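Side-chain contact in Mll5499 protein (Mesorhizobium loti, PDB 3BDE), which is of unknown function but belongs to the Dabb family of stress-responsive alpha/beta-barrel proteins and forms a homodimer with a ferredoxin-like fold: residues Arg86-His90 with Pro91-Ala95. Numbering follows the deposited sequence.
Sequences RYNDH and PDHVA. With EDO (1,2-ethanediol), chain K; EDO (1,2-ethanediol), chain D.
Tyr87 and His93 meet in a local contact round the tight turn that joins helix 81-88 to helix 91-104, on the helical layer of the fold. The imidazole of His93 lies over one face of the phenol ring. The ring centroids are 4.3 Å apart and the planes are inclined at 37°, so the pair is oblique. His93 CD2 is 3.3 Å from Tyr87 OH and close to CZ as well. CG of His93 is anti to its backbone N (chi1 -180°), which turns the ring back toward the end of the preceding helix. There ND1 donates to Asn88 O at 2.8 Å, with the acceptor close to the ring plane. This bond fixes the rotation of the imidazole and satisfies a carbonyl at the helix end. NE2 binds O1 of a 1,2-ethanediol, and Tyr87 OH binds O2 of the same molecule, which probably came from the crystallisation liquor. A leucine at His93 would probably leave Asn88 O without its side-chain donor and remove the diol's bond to NE2.

His90 is the N-cap of helix 91-104. Its ND1 accepts from Asp92 N at 3.0 Å, the amide tilted somewhat out of the ring plane. Pro91 CD sits over one face of this imidazole, 3.6 Å from its centroid, in a CH-pi contact. The Asp92 carboxylate runs alongside the ring, with its plane turned 71° from it. The His90 carbonyl takes an almost straight bond from Val94 N, 2.9 Å from His90 O, starting the helical pattern.

Leu49 and Ile52 touch both Tyr87 and His93, tying the turn to helix 36-50 and the loop after it. The motif is a tight connection between two consecutive helices, the second N-capped by a histidine with proline at N1, in a ferredoxin-like alpha/beta fold.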
# COMPACT_ATOMS: atom_id res chain seq x y z
N ARG A 86 -0.07 10.03 17.97
CA ARG A 86 -1.25 10.66 18.58
C ARG A 86 -2.57 10.05 18.08
O ARG A 86 -3.50 9.91 18.84
CB ARG A 86 -1.20 12.18 18.40
CG ARG A 86 -0.13 12.80 19.29
CD ARG A 86 0.11 14.24 18.96
NE ARG A 86 1.09 14.86 19.90
CZ ARG A 86 1.90 15.89 19.62
NH1 ARG A 86 1.97 16.44 18.42
NH2 ARG A 86 2.72 16.33 20.57
N TYR A 87 -2.62 9.66 16.80
CA TYR A 87 -3.75 8.91 16.26
C TYR A 87 -3.84 7.53 16.95
O TYR A 87 -4.90 7.11 17.43
CB TYR A 87 -3.60 8.72 14.75
CG TYR A 87 -4.38 7.58 14.14
CD1 TYR A 87 -5.75 7.72 13.82
CD2 TYR A 87 -3.76 6.38 13.84
CE1 TYR A 87 -6.45 6.66 13.21
CE2 TYR A 87 -4.46 5.31 13.24
CZ TYR A 87 -5.80 5.48 12.93
OH TYR A 87 -6.47 4.43 12.34
N ASN A 88 -2.71 6.82 16.98
CA ASN A 88 -2.67 5.46 17.56
C ASN A 88 -3.17 5.43 19.00
O ASN A 88 -3.92 4.53 19.37
CB ASN A 88 -1.23 4.91 17.51
CG ASN A 88 -1.13 3.49 18.05
OD1 ASN A 88 -1.44 2.52 17.35
ND2 ASN A 88 -0.70 3.36 19.29
N ASP A 89 -2.75 6.44 19.77
CA ASP A 89 -3.08 6.56 21.20
C ASP A 89 -4.40 7.27 21.51
O ASP A 89 -4.79 7.34 22.67
CB ASP A 89 -1.94 7.27 21.94
CG ASP A 89 -0.65 6.49 21.95
OD1 ASP A 89 -0.62 5.34 21.47
OD2 ASP A 89 0.35 7.04 22.47
N HIS A 90 -5.08 7.77 20.49
CA HIS A 90 -6.35 8.49 20.68
C HIS A 90 -7.37 7.50 21.24
O HIS A 90 -7.39 6.34 20.79
CB HIS A 90 -6.86 9.09 19.37
CG HIS A 90 -7.99 10.05 19.57
ND1 HIS A 90 -9.28 9.63 19.80
CD2 HIS A 90 -8.01 11.40 19.62
CE1 HIS A 90 -10.05 10.69 19.97
NE2 HIS A 90 -9.31 11.77 19.87
N PRO A 91 -8.16 7.90 22.25
CA PRO A 91 -9.16 6.98 22.83
C PRO A 91 -10.10 6.31 21.82
O PRO A 91 -10.46 5.13 22.00
CB PRO A 91 -9.93 7.87 23.81
CG PRO A 91 -8.99 8.96 24.16
CD PRO A 91 -8.14 9.20 22.96
N ASP A 92 -10.52 7.05 20.79
CA ASP A 92 -11.38 6.51 19.75
C ASP A 92 -10.69 5.39 18.95
O ASP A 92 -11.35 4.42 18.56
CB ASP A 92 -11.84 7.61 18.74
CG ASP A 92 -12.74 8.67 19.36
OD1 ASP A 92 -13.00 8.66 20.57
OD2 ASP A 92 -13.15 9.58 18.61
N HIS A 93 -9.39 5.55 18.69
CA HIS A 93 -8.63 4.53 17.96
C HIS A 93 -8.41 3.30 18.86
O HIS A 93 -8.60 2.18 18.44
CB HIS A 93 -7.30 5.06 17.46
CG HIS A 93 -6.51 4.05 16.70
ND1 HIS A 93 -5.37 3.46 17.21
CD2 HIS A 93 -6.76 3.42 15.52
CE1 HIS A 93 -4.92 2.56 16.35
NE2 HIS A 93 -5.75 2.53 15.31
N VAL A 94 -8.01 3.56 20.11
CA VAL A 94 -7.86 2.48 21.10
C VAL A 94 -9.15 1.62 21.26
O VAL A 94 -9.09 0.39 21.26
CB VAL A 94 -7.40 3.06 22.47
CG1 VAL A 94 -7.33 1.99 23.53
CG2 VAL A 94 -6.03 3.70 22.30
N ALA A 95 -10.30 2.29 21.35
CA ALA A 95 -11.60 1.64 21.49
C ALA A 95 -11.94 0.87 20.22
O ALA A 95 -12.36 -0.30 20.28
CB ALA A 95 -12.69 2.68 21.80
C1 EDO K . -4.60 0.82 20.07
O1 EDO K . -4.62 0.27 21.40
C2 EDO K . -3.20 0.68 19.51
O2 EDO K . -3.24 0.31 18.13
C1 EDO D . -6.91 0.83 12.21
O1 EDO D . -6.29 0.44 13.44
C2 EDO D . -5.86 1.27 11.21
O2 EDO D . -5.15 2.36 11.79